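Local coordinates for F420-reducing hydrogenase, subunit beta (Methanothermobacter marburgensis, PDB 4OMF), which carries FAD and an iron-sulfur cluster and probably passes electrons from hydrogen oxidation to coenzyme F420 as part of a hydrogenase, at residues Leu202-Thr207 against Thr221-Gly226. Residues are numbered along the deposited sequence; the frame is centred on the assembly and turned at random.
Sequences LADVST and TRTDAG. With KEN (N,N-dimethylmethanamine), chain P.
Asp204 O takes two backbone N-H groups from consecutive residues and a third, weaker contact. Arg222 N donates to Asp204 O at 3.0 Å, tilted from the carbonyl plane. Thr223 N donates to Asp204 O at 3.3 Å, and this donor lies in the carbonyl plane, on a lone pair. Gly226 CA adds a nearly straight C-H...O contact to Asp204 O at 3.4 Å. Thr223 is the N-cap of helix 224-235. Thr223 OG1 lies between the backbone N and carbonyl carbon (chi1 61°) and accepts from Gly226 N at 3.1 Å, the capping bond. The same hydroxyl donates to Asp204 OD1, whose place is less certain. Asp204 OD1 also forms a salt bridge with Arg110, and OD2 a hydrogen bond with Leu129 N; the residue lines the pocket of a bound N,N-dimethylmethanamine. The contact sits at one end of a strand pair in the mixed sheet, where strand 217-221, antiparallel to 205-208, gives way to helix 224-235. Val205 and Thr221 are a non-hydrogen-bonded pair, their side chains side by side with CG1 of Val205 4.0 Å from CG2 of Thr221. Arg222 extends past Ala203 O, and its NE donates in the guanidinium plane to Ser206 OG at 2.9 Å. With an alanine here, Ser206 OG would probably lose this donor, and the carbonyls of Leu3, Thr5 and Val199 their guanidinium partner. Ser206 OG also bonds to Ala200 O.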
loop_
_atom_site.group_PDB
_atom_site.type_symbol
_atom_site.label_atom_id
_atom_site.label_comp_id
_atom_site.label_asym_id
_atom_site.label_seq_id
_atom_site.Cartn_x
_atom_site.Cartn_y
_atom_site.Cartn_z
ATOM N N LEU C 202 3.534 28.837 20.113
ATOM C CA LEU C 202 4.527 29.037 19.062
ATOM C C LEU C 202 4.015 29.923 17.918
ATOM O O LEU C 202 4.704 30.110 16.916
ATOM C CB LEU C 202 4.998 27.677 18.510
ATOM C CG LEU C 202 5.669 26.785 19.577
ATOM C CD1 LEU C 202 6.069 25.407 19.041
ATOM C CD2 LEU C 202 6.869 27.483 20.171
ATOM N N ALA C 203 2.805 30.467 18.061
ATOM C CA ALA C 203 2.229 31.294 17.007
ATOM C C ALA C 203 2.858 32.688 17.008
ATOM O O ALA C 203 3.472 33.091 17.997
ATOM C CB ALA C 203 0.710 31.408 17.176
ATOM N N ASP C 204 2.686 33.433 15.924
ATOM C CA ASP C 204 3.124 34.828 15.923
ATOM C C ASP C 204 2.311 35.682 16.904
ATOM O O ASP C 204 2.875 36.510 17.624
ATOM C CB ASP C 204 3.010 35.430 14.542
ATOM C CG ASP C 204 4.009 34.844 13.574
ATOM O OD1 ASP C 204 5.191 34.671 13.958
ATOM O OD2 ASP C 204 3.616 34.578 12.430
ATOM N N VAL C 205 0.988 35.515 16.844
ATOM C CA VAL C 205 0.006 36.156 17.731
ATOM C C VAL C 205 -0.971 35.061 18.086
ATOM O O VAL C 205 -1.361 34.306 17.196
ATOM C CB VAL C 205 -0.802 37.280 17.043
ATOM C CG1 VAL C 205 -1.565 38.104 18.069
ATOM C CG2 VAL C 205 0.056 38.134 16.189
ATOM N N SER C 206 -1.385 34.979 19.347
ATOM C CA SER C 206 -2.330 33.945 19.767
ATOM C C SER C 206 -3.601 34.581 20.338
ATOM O O SER C 206 -3.527 35.595 21.025
ATOM C CB SER C 206 -1.692 33.026 20.816
ATOM O OG SER C 206 -0.441 32.503 20.388
ATOM N N THR C 207 -4.766 34.003 20.061
ATOM C CA THR C 207 -5.983 34.633 20.545
ATOM C C THR C 207 -7.057 33.608 20.916
ATOM O O THR C 207 -7.085 32.496 20.391
ATOM C CB THR C 207 -6.502 35.671 19.481
ATOM O OG1 THR C 207 -7.628 36.406 19.981
ATOM C CG2 THR C 207 -6.881 34.975 18.183
ATOM N N THR C 221 0.655 38.754 21.885
ATOM C CA THR C 221 1.623 38.904 20.795
ATOM C C THR C 221 2.937 38.264 21.227
ATOM O O THR C 221 3.310 38.344 22.391
ATOM C CB THR C 221 1.859 40.386 20.386
ATOM O OG1 THR C 221 2.206 41.151 21.532
ATOM C CG2 THR C 221 0.599 40.979 19.770
ATOM N N ARG C 222 3.630 37.612 20.296
ATOM C CA ARG C 222 4.797 36.821 20.655
ATOM C C ARG C 222 6.048 37.147 19.832
ATOM O O ARG C 222 7.092 37.496 20.396
ATOM C CB ARG C 222 4.479 35.316 20.526
ATOM C CG ARG C 222 3.246 34.842 21.303
ATOM C CD ARG C 222 3.106 33.305 21.277
ATOM N NE ARG C 222 1.927 32.847 22.025
ATOM C CZ ARG C 222 1.915 32.611 23.334
ATOM N NH1 ARG C 222 3.018 32.785 24.072
ATOM N NH2 ARG C 222 0.792 32.196 23.916
ATOM N N THR C 223 5.977 37.015 18.516
ATOM C CA THR C 223 7.158 37.229 17.678
ATOM C C THR C 223 7.204 38.679 17.202
ATOM O O THR C 223 6.217 39.400 17.338
ATOM C CB THR C 223 7.147 36.323 16.465
ATOM O OG1 THR C 223 5.980 36.632 15.694
ATOM C CG2 THR C 223 7.114 34.848 16.867
ATOM N N ASP C 224 8.336 39.110 16.642
ATOM C CA ASP C 224 8.423 40.460 16.079
ATOM C C ASP C 224 7.310 40.701 15.047
ATOM O O ASP C 224 6.673 41.757 15.046
ATOM C CB ASP C 224 9.798 40.711 15.434
ATOM C CG ASP C 224 10.938 40.747 16.453
ATOM O OD1 ASP C 224 10.662 40.797 17.673
ATOM O OD2 ASP C 224 12.118 40.738 16.028
ATOM N N ALA C 225 7.067 39.709 14.193
ATOM C CA ALA C 225 6.054 39.814 13.158
ATOM C C ALA C 225 4.656 39.927 13.769
ATOM O O ALA C 225 3.837 40.760 13.362
ATOM C CB ALA C 225 6.134 38.610 12.229
ATOM N N GLY C 226 4.390 39.089 14.756
ATOM C CA GLY C 226 3.104 39.098 15.423
ATOM C C GLY C 226 2.784 40.408 16.107
ATOM O O GLY C 226 1.705 40.996 15.922
HETATM C CA1 KEN P . 7.358 34.644 12.083
HETATM C CB1 KEN P . 7.907 32.900 10.360
HETATM C CC1 KEN P . 5.557 33.204 11.040
HETATM N NE1 KEN P . 6.883 33.909 10.832
#